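Local coordinates for protein ribosome biogenesis Nep1 RNA methyltransferase (Archaeoglobus fulgidus, PDB 3O7B) that probably methylates N1 of a specific pseudouridine in 16S ribosomal RNA, using S-adenosyl-L-methionine as methyl donor, during small-subunit ribosome biogenesis, at residues 30-35 with 107-112; 41-46 with 75-80; 170-175 with 215-220. One frame throughout, in Å; residues are numbered along the deposited sequence.

Contact 1. Residues 30-35 with 107-112; sequences FVFLEA and VYVHTL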
# COMPACT_ATOMS: atom_id res chain seq x y z
N PHE A 30 -14.10 7.61 7.73
CA PHE A 30 -12.75 8.01 7.42
C PHE A 30 -12.78 8.86 6.18
O PHE A 30 -13.47 8.50 5.20
CB PHE A 30 -11.88 6.78 7.14
CG PHE A 30 -11.43 6.06 8.37
CD1 PHE A 30 -10.10 6.15 8.81
CD2 PHE A 30 -12.32 5.25 9.09
CE1 PHE A 30 -9.67 5.45 9.93
CE2 PHE A 30 -11.88 4.55 10.24
CZ PHE A 30 -10.56 4.67 10.64
N VAL A 31 -12.09 10.00 6.22
CA VAL A 31 -12.05 10.92 5.11
C VAL A 31 -10.61 11.20 4.73
O VAL A 31 -9.84 11.73 5.55
CB VAL A 31 -12.75 12.29 5.45
CG1 VAL A 31 -12.80 13.18 4.23
CG2 VAL A 31 -14.13 12.04 6.02
N PHE A 32 -10.23 10.85 3.50
CA PHE A 32 -8.92 11.23 2.99
C PHE A 32 -9.02 12.59 2.37
O PHE A 32 -9.88 12.83 1.51
CB PHE A 32 -8.39 10.16 2.03
CG PHE A 32 -8.14 8.85 2.71
CD1 PHE A 32 -7.07 8.71 3.59
CD2 PHE A 32 -9.00 7.76 2.53
CE1 PHE A 32 -6.86 7.52 4.30
CE2 PHE A 32 -8.78 6.55 3.22
CZ PHE A 32 -7.70 6.44 4.10
N LEU A 33 -8.17 13.49 2.84
CA LEU A 33 -8.24 14.92 2.47
C LEU A 33 -7.25 15.31 1.41
O LEU A 33 -6.08 14.88 1.42
CB LEU A 33 -8.00 15.79 3.70
CG LEU A 33 -9.02 15.71 4.81
CD1 LEU A 33 -8.57 16.63 5.94
CD2 LEU A 33 -10.44 16.11 4.33
N GLU A 34 -7.70 16.16 0.49
CA GLU A 34 -6.85 16.70 -0.57
C GLU A 34 -6.12 15.57 -1.31
O GLU A 34 -4.93 15.68 -1.63
CB GLU A 34 -5.87 17.74 -0.01
CG GLU A 34 -6.58 19.01 0.48
CD GLU A 34 -5.63 20.04 1.01
OE1 GLU A 34 -4.43 19.99 0.68
OE2 GLU A 34 -6.11 20.93 1.75
N ALA A 35 -6.87 14.51 -1.60
CA ALA A 35 -6.26 13.39 -2.32
C ALA A 35 -5.80 13.84 -3.69
O ALA A 35 -6.47 14.62 -4.39
CB ALA A 35 -7.20 12.22 -2.42
N VAL A 107 -16.50 5.56 4.15
CA VAL A 107 -15.25 6.01 3.57
C VAL A 107 -15.48 7.05 2.49
O VAL A 107 -16.28 6.84 1.57
CB VAL A 107 -14.47 4.81 2.95
CG1 VAL A 107 -13.19 5.28 2.27
CG2 VAL A 107 -14.17 3.81 4.02
N TYR A 108 -14.79 8.18 2.62
CA TYR A 108 -14.85 9.24 1.64
C TYR A 108 -13.47 9.67 1.21
O TYR A 108 -12.51 9.59 2.00
CB TYR A 108 -15.54 10.49 2.22
CG TYR A 108 -16.98 10.28 2.60
CD1 TYR A 108 -17.98 10.51 1.67
CD2 TYR A 108 -17.33 9.83 3.86
CE1 TYR A 108 -19.32 10.34 2.00
CE2 TYR A 108 -18.68 9.66 4.20
CZ TYR A 108 -19.65 9.91 3.25
OH TYR A 108 -21.00 9.75 3.54
N VAL A 109 -13.39 10.16 -0.02
CA VAL A 109 -12.18 10.76 -0.53
C VAL A 109 -12.53 12.18 -0.97
O VAL A 109 -13.45 12.37 -1.77
CB VAL A 109 -11.59 9.96 -1.72
CG1 VAL A 109 -10.38 10.68 -2.32
CG2 VAL A 109 -11.21 8.55 -1.29
N HIS A 110 -11.85 13.17 -0.39
CA HIS A 110 -11.96 14.55 -0.80
C HIS A 110 -10.73 14.83 -1.66
O HIS A 110 -9.60 14.54 -1.22
CB HIS A 110 -12.00 15.40 0.48
CG HIS A 110 -11.57 16.83 0.31
ND1 HIS A 110 -12.42 17.85 -0.06
CD2 HIS A 110 -10.37 17.39 0.56
CE1 HIS A 110 -11.74 18.99 -0.06
NE2 HIS A 110 -10.50 18.74 0.31
N THR A 111 -10.93 15.31 -2.87
CA THR A 111 -9.79 15.54 -3.76
C THR A 111 -9.22 16.95 -3.61
O THR A 111 -9.86 17.84 -3.00
CB THR A 111 -10.14 15.31 -5.23
OG1 THR A 111 -10.96 16.40 -5.68
CG2 THR A 111 -10.89 14.00 -5.43
N LEU A 112 -8.04 17.16 -4.18
CA LEU A 112 -7.38 18.48 -4.20
C LEU A 112 -8.25 19.55 -4.79
O LEU A 112 -8.05 20.73 -4.48
CB LEU A 112 -6.11 18.43 -5.03
CG LEU A 112 -4.89 17.81 -4.39
CD1 LEU A 112 -3.83 17.60 -5.46
CD2 LEU A 112 -4.38 18.72 -3.28

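Contact 2. Residues 41-46 with 75-80; sequences PQKIRG and MKSLEF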
# COMPACT_ATOMS: atom_id res chain seq x y z
N PRO A 41 -4.96 18.38 -16.23
CA PRO A 41 -5.50 19.73 -16.40
C PRO A 41 -5.41 20.22 -17.84
O PRO A 41 -4.46 19.90 -18.56
CB PRO A 41 -4.62 20.59 -15.49
CG PRO A 41 -4.08 19.66 -14.49
CD PRO A 41 -3.87 18.37 -15.24
N GLN A 42 -6.41 21.00 -18.23
CA GLN A 42 -6.62 21.49 -19.58
C GLN A 42 -5.35 22.07 -20.20
O GLN A 42 -4.99 21.73 -21.33
CB GLN A 42 -7.70 22.58 -19.57
CG GLN A 42 -8.75 22.46 -18.44
CD GLN A 42 -8.14 22.53 -17.02
OE1 GLN A 42 -7.22 23.33 -16.75
NE2 GLN A 42 -8.65 21.69 -16.12
N LYS A 43 -4.68 22.93 -19.44
CA LYS A 43 -3.60 23.77 -19.97
C LYS A 43 -2.30 23.04 -20.29
O LYS A 43 -1.40 23.61 -20.91
CB LYS A 43 -3.34 24.94 -19.02
CG LYS A 43 -2.74 24.55 -17.68
CD LYS A 43 -2.46 25.79 -16.84
CE LYS A 43 -1.42 25.51 -15.76
NZ LYS A 43 -0.96 26.78 -15.12
N ILE A 44 -2.18 21.78 -19.88
CA ILE A 44 -0.98 20.99 -20.17
C ILE A 44 -1.24 19.81 -21.11
O ILE A 44 -0.34 19.01 -21.38
CB ILE A 44 -0.24 20.53 -18.86
CG1 ILE A 44 -1.08 19.49 -18.08
CG2 ILE A 44 0.14 21.73 -17.99
CD1 ILE A 44 -0.28 18.71 -17.05
N ARG A 45 -2.46 19.73 -21.63
CA ARG A 45 -2.88 18.60 -22.47
C ARG A 45 -2.16 18.51 -23.82
O ARG A 45 -2.15 17.45 -24.46
CB ARG A 45 -4.40 18.59 -22.67
CG ARG A 45 -5.14 18.20 -21.40
CD ARG A 45 -6.65 18.27 -21.55
NE ARG A 45 -7.30 18.16 -20.24
CZ ARG A 45 -8.55 18.54 -19.97
NH1 ARG A 45 -9.31 19.06 -20.92
NH2 ARG A 45 -9.02 18.40 -18.75
N GLY A 46 -1.55 19.62 -24.24
CA GLY A 46 -0.81 19.68 -25.50
C GLY A 46 0.68 19.43 -25.35
O GLY A 46 1.40 19.35 -26.35
N MET A 75 4.23 19.04 -16.07
CA MET A 75 3.59 19.63 -14.89
C MET A 75 4.24 20.89 -14.35
O MET A 75 3.79 21.43 -13.35
CB MET A 75 3.48 18.58 -13.77
CG MET A 75 2.51 17.45 -14.10
SD MET A 75 2.66 16.04 -12.98
CE MET A 75 2.07 16.74 -11.44
N LYS A 76 5.29 21.36 -15.03
CA LYS A 76 6.10 22.47 -14.52
C LYS A 76 5.30 23.75 -14.23
O LYS A 76 5.60 24.47 -13.27
CB LYS A 76 7.27 22.77 -15.47
CG LYS A 76 8.33 21.66 -15.52
CD LYS A 76 9.28 21.86 -16.71
CE LYS A 76 10.03 20.58 -17.03
NZ LYS A 76 10.90 20.75 -18.22
N SER A 77 4.27 24.00 -15.04
CA SER A 77 3.47 25.23 -14.92
C SER A 77 2.27 25.16 -13.97
O SER A 77 1.54 26.14 -13.80
CB SER A 77 2.97 25.66 -16.30
OG SER A 77 2.03 24.74 -16.81
N LEU A 78 2.04 23.99 -13.37
CA LEU A 78 0.87 23.82 -12.51
C LEU A 78 1.00 24.53 -11.16
O LEU A 78 2.09 24.55 -10.59
CB LEU A 78 0.59 22.32 -12.28
CG LEU A 78 0.17 21.45 -13.46
CD1 LEU A 78 -0.13 20.06 -12.92
CD2 LEU A 78 -1.04 22.01 -14.19
N GLU A 79 -0.10 25.08 -10.66
CA GLU A 79 -0.16 25.60 -9.29
C GLU A 79 -0.18 24.46 -8.28
O GLU A 79 -0.61 23.35 -8.61
CB GLU A 79 -1.39 26.50 -9.10
CG GLU A 79 -1.42 27.73 -10.00
CD GLU A 79 -0.29 28.71 -9.72
OE1 GLU A 79 0.02 28.97 -8.53
OE2 GLU A 79 0.29 29.24 -10.70
N PHE A 80 0.26 24.74 -7.06
CA PHE A 80 0.41 23.75 -5.98
C PHE A 80 0.93 22.39 -6.48
O PHE A 80 0.43 21.32 -6.07
CB PHE A 80 -0.86 23.62 -5.10
CG PHE A 80 -2.15 23.36 -5.85
CD1 PHE A 80 -2.62 22.06 -6.04
CD2 PHE A 80 -2.94 24.42 -6.32
CE1 PHE A 80 -3.82 21.81 -6.73
CE2 PHE A 80 -4.13 24.18 -7.00
CZ PHE A 80 -4.58 22.88 -7.21

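Contact 3. Residues 170-175 with 215-220; sequences LLFREK and VSLGTE. With SAH (S-adenosyl-L-homocysteine), chain C; TYR (tyrosine), chain B.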
# COMPACT_ATOMS: atom_id res chain seq x y z
N LEU A 170 -11.74 14.56 13.70
CA LEU A 170 -10.39 14.38 14.23
C LEU A 170 -9.43 14.57 13.07
O LEU A 170 -9.42 13.75 12.14
CB LEU A 170 -10.25 12.99 14.85
CG LEU A 170 -11.29 12.57 15.87
CD1 LEU A 170 -11.06 11.12 16.28
CD2 LEU A 170 -11.24 13.49 17.12
N LEU A 171 -8.69 15.67 13.06
CA LEU A 171 -7.76 15.98 11.99
C LEU A 171 -6.37 15.57 12.44
O LEU A 171 -5.83 16.09 13.42
CB LEU A 171 -7.76 17.47 11.64
CG LEU A 171 -6.79 17.89 10.54
CD1 LEU A 171 -7.16 17.22 9.20
CD2 LEU A 171 -6.74 19.41 10.38
N PHE A 172 -5.78 14.61 11.73
CA PHE A 172 -4.45 14.16 12.08
C PHE A 172 -3.42 15.07 11.42
O PHE A 172 -3.38 15.21 10.21
CB PHE A 172 -4.31 12.66 11.75
CG PHE A 172 -5.05 11.80 12.72
CD1 PHE A 172 -4.43 11.33 13.89
CD2 PHE A 172 -6.41 11.55 12.56
CE1 PHE A 172 -5.13 10.61 14.85
CE2 PHE A 172 -7.12 10.82 13.51
CZ PHE A 172 -6.48 10.36 14.67
N ARG A 173 -2.63 15.75 12.26
CA ARG A 173 -1.52 16.58 11.79
C ARG A 173 -0.44 16.57 12.85
O ARG A 173 -0.72 16.49 14.04
CB ARG A 173 -1.89 18.06 11.55
CG ARG A 173 -3.31 18.49 11.70
CD ARG A 173 -3.37 20.03 11.81
NE ARG A 173 -2.79 20.72 10.67
CZ ARG A 173 -3.04 21.99 10.35
NH1 ARG A 173 -3.87 22.73 11.08
NH2 ARG A 173 -2.46 22.53 9.29
N GLU A 174 0.80 16.69 12.38
CA GLU A 174 1.98 16.71 13.24
C GLU A 174 1.89 17.76 14.35
O GLU A 174 2.27 17.48 15.48
CB GLU A 174 3.23 16.93 12.40
CG GLU A 174 4.52 16.89 13.21
CD GLU A 174 5.75 17.13 12.36
OE1 GLU A 174 5.61 17.18 11.11
OE2 GLU A 174 6.85 17.28 12.94
N LYS A 175 1.36 18.94 14.04
CA LYS A 175 1.30 20.05 15.01
C LYS A 175 0.17 19.94 16.03
O LYS A 175 0.02 20.79 16.91
CB LYS A 175 1.23 21.41 14.28
CG LYS A 175 -0.05 21.62 13.47
CD LYS A 175 -0.36 23.09 13.24
CE LYS A 175 -1.10 23.67 14.44
NZ LYS A 175 -2.02 24.77 14.05
N VAL A 215 -4.97 16.16 16.07
CA VAL A 215 -4.34 15.05 16.80
C VAL A 215 -3.00 14.71 16.17
O VAL A 215 -2.89 14.48 14.95
CB VAL A 215 -5.24 13.78 16.81
CG1 VAL A 215 -4.61 12.66 17.64
CG2 VAL A 215 -6.66 14.11 17.32
N SER A 216 -1.96 14.71 17.01
CA SER A 216 -0.62 14.35 16.57
C SER A 216 -0.27 12.94 17.05
O SER A 216 -0.66 12.53 18.15
CB SER A 216 0.42 15.34 17.08
OG SER A 216 1.71 14.97 16.62
N LEU A 217 0.43 12.19 16.21
CA LEU A 217 0.94 10.88 16.59
C LEU A 217 2.37 10.96 17.12
O LEU A 217 2.85 10.02 17.77
CB LEU A 217 0.88 9.91 15.42
CG LEU A 217 -0.51 9.61 14.86
CD1 LEU A 217 -0.38 8.67 13.66
CD2 LEU A 217 -1.43 9.02 15.92
N GLY A 218 3.05 12.06 16.85
CA GLY A 218 4.45 12.21 17.27
C GLY A 218 5.14 13.41 16.66
O GLY A 218 4.55 14.14 15.85
N THR A 219 6.41 13.57 17.02
CA THR A 219 7.23 14.75 16.69
C THR A 219 7.86 14.74 15.30
O THR A 219 8.79 15.51 15.03
CB THR A 219 8.38 14.91 17.72
OG1 THR A 219 9.30 13.81 17.58
CG2 THR A 219 7.84 14.92 19.14
N GLU A 220 7.36 13.88 14.42
CA GLU A 220 7.92 13.68 13.08
C GLU A 220 6.78 13.69 12.06
O GLU A 220 5.64 13.43 12.44
CB GLU A 220 8.64 12.33 12.97
CG GLU A 220 9.44 11.88 14.19
CD GLU A 220 9.53 10.36 14.30
OE1 GLU A 220 8.91 9.78 15.24
OE2 GLU A 220 10.20 9.75 13.44
N SAH C . 2.06 17.99 5.75
CA SAH C . 2.96 16.87 5.35
CB SAH C . 2.55 16.34 3.99
CG SAH C . 1.41 15.33 4.06
SD SAH C . 1.80 13.89 5.10
C SAH C . 4.43 17.30 5.34
O SAH C . 4.76 18.42 5.74
C5' SAH C . 0.27 12.91 5.05
C4' SAH C . -0.73 13.08 6.18
O4' SAH C . -0.36 12.33 7.32
C3' SAH C . -0.87 14.49 6.72
O3' SAH C . -1.65 15.30 5.87
C2' SAH C . -1.51 14.24 8.06
O2' SAH C . -2.91 13.99 7.91
C1' SAH C . -0.85 12.95 8.51
N9 SAH C . 0.32 13.09 9.42
C8 SAH C . 1.65 13.19 9.07
N7 SAH C . 2.39 13.26 10.20
C5 SAH C . 1.56 13.18 11.26
C6 SAH C . 1.77 13.21 12.64
N6 SAH C . 3.00 13.32 13.15
N1 SAH C . 0.69 13.10 13.49
C2 SAH C . -0.59 13.00 12.99
N3 SAH C . -0.79 12.98 11.63
C4 SAH C . 0.25 13.08 10.78
N TYR B . 3.55 8.75 21.01
CA TYR B . 4.05 10.03 21.58
C TYR B . 4.57 9.80 23.00
O TYR B . 4.09 8.93 23.72
CB TYR B . 2.93 11.08 21.59
CG TYR B . 3.35 12.48 21.19
CD1 TYR B . 4.44 13.11 21.80
CD2 TYR B . 2.65 13.19 20.21
CE1 TYR B . 4.82 14.40 21.43
CE2 TYR B . 3.02 14.48 19.83
CZ TYR B . 4.11 15.08 20.45
OH TYR B . 4.49 16.35 20.09
OXT TYR B . 5.49 10.49 23.46

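Contact 1. Residues 30-35 with 107-112
Phe-32 O accepts a hydrogen bond from His-110 N at 2.8 Å. One step back, Tyr-108 O takes Phe-32 N at 3.0 Å. The CA-H of Val-31 also points at this oxygen. Tyr-108 N in turn donates to Phe-30 O at 2.9 Å. This is parallel pairing of adjacent strands, 28-35 and 105-111, in the interior of the methyltransferase sheet. The register then slips by one at a beta bulge, where Glu-34 adopts a positive phi of 52° and the chain turns a corner. Beyond it, Ala-35 N reaches His-110 O at 2.8 Å, and Leu-112 N reaches Ala-35 O at 3.0 Å. Val-109 spreads its two methyls over different partners. Val-109 CG1, anti to the backbone N (chi1 175°), presses on Ala-35 CB at 3.5 Å, and CG2 sits at the edge of the Phe-32 ring. Helix 87-98 packs on this face through Cys-93 and Leu-94. On the other face, Val-31 CG1 meets Tyr-108 CB. The His-110 ring lies alongside the Glu-34 chain, with Glu-34 CG 3.9 Å from His-110 NE2 and the carboxylate and ring planes 51° apart. Leu-112 crosses Glu-34 at about a right angle, and Leu-112 CD2 lies 3.7 Å from Glu-34 CB. Glu-34 OE1 forms a salt bridge with Lys-83, and OE2 is hydrogen-bonded to Thr-205 OG1 and Phe-202 N.

Contact 2. Residues 41-46 with 75-80
Lys-43 and Ser-77 make the polar link, with Lys-43 NZ donating to the backbone O of Ser-77 at 2.9 Å. The ammonium comes from above the carbonyl plane, 51° out of it, and so does not use a lone pair. Just before the tip, Lys-43 CE passes close to both Ser-77 OG and Leu-78 CD2. That same Leu-78 methyl is the hub of the apolar part. Pro-41 CG touches Leu-78 CD2 at 3.9 Å, and the two side chains cross at about a right angle. Ile-44 CG2 meets Leu-78 CD2 at 4.0 Å, again crosswise. The Ile-44 methyl CG2 also lies against Ser-77 OG at 3.7 Å. The other branch of Ile-44 ends in CD1, and Ile-44 CD1 approaches Met-75 CG at 4.3 Å.

Backbone turns set these groups in place. Residues 42-44 form a short 3-10 segment, with Ile-44 N bonded to Pro-41 O at 3.2 Å. Pro-41 just before it, and Lys-43 and Ile-44 within it, have CB pointing toward the partner loop. Lys-43 CG stands between its backbone N and carbonyl carbon (chi1 68°), and the rest of the chain is extended, which carries NZ across. Opposite, a type I beta turn runs from Met-75 to Leu-78, closed by Leu-78 N to Met-75 O at 3.1 Å. Further out, Arg-84 packs on both Pro-41 and Leu-78. The contact joins the loop before helix 48-57 to the loop before helix 87-98. Glu-79 is near the ammonium without touching it and probably adds only mild attraction. The buried Pro-41, Ile-44 and Leu-78 probably supply most of the packing, while the exposed ammonium, off the carbonyl plane, is likely to add a single, fairly adaptable tie.

Contact 3. Residues 170-175 with 215-220
Glu-174 leans over the loop 218-220 beside the adenine of S-adenosylhomocysteine. Glu-174 CB lies 3.7 Å from the ligand N6. With CG anti to the backbone N (chi1 -177°) and the chain extended, the side chain then runs along the loop. Glu-174 CG meets Glu-220 O at 3.7 Å and also passes Gly-218 O. Glu-174 CD rests 3.6 Å from Glu-220 C. OE1 lies beside Glu-220 C, and OE2 ends near Thr-219 O, two acceptors without a bond. An alanine here would lack CG and the carboxylate and would probably open a gap beside the Gly-218 to Glu-220 backbone.

The backbone of 217-220 reads the base. Leu-217 N donates to the ligand N1 at 2.9 Å, almost straight at 171°. The ligand N6 gives to Glu-220 O at 2.7 Å and also to Gly-218 O. Ser-216 OG donates to Glu-174 O at 2.8 Å and accepts Gly-218 N in an ST turn. Val-215 N to Leu-171 O and Arg-173 N to Val-215 O form the parallel bridge of Phe-172 with Val-215. Val-215 CB sits over the Phe-172 ring face, 4.2 Å from its centroid, a CH-pi contact. Phe-172 O accepts a hydrogen bond from the ligand ribose O2' at 2.6 Å. A bound tyrosine lies beside Ser-216 and Thr-219. Holding the product S-adenosylhomocysteine, the 215-220 loop is consistent with part of the C-terminal trefoil knot of SPOUT methyltransferases.

How the contacts relate
Contacts 1 and 3 belong to one mixed sheet. Strand 28-35 of contact 1 is separated from strand 168-172 of contact 3 by strand 189-194, and 212-215 is an edge strand of this chain. Their centres are about 17 Å apart, yet Leu-33 CD1 packs on Leu-171 CD1 at 3.6 Å. Contact 2 lies off the sheet, about 22 Å from contact 1 and 32 Å from contact 3, centre to centre. Along the chain, contact 2 falls between the segments of contact 1, and contact 3 follows. Strand 189-194 and the leucine packing join contact 1 to the ligand-binding strands. The Met-75 side chain is about 7 Å from that of Arg-86, predicted to contact substrate rRNA.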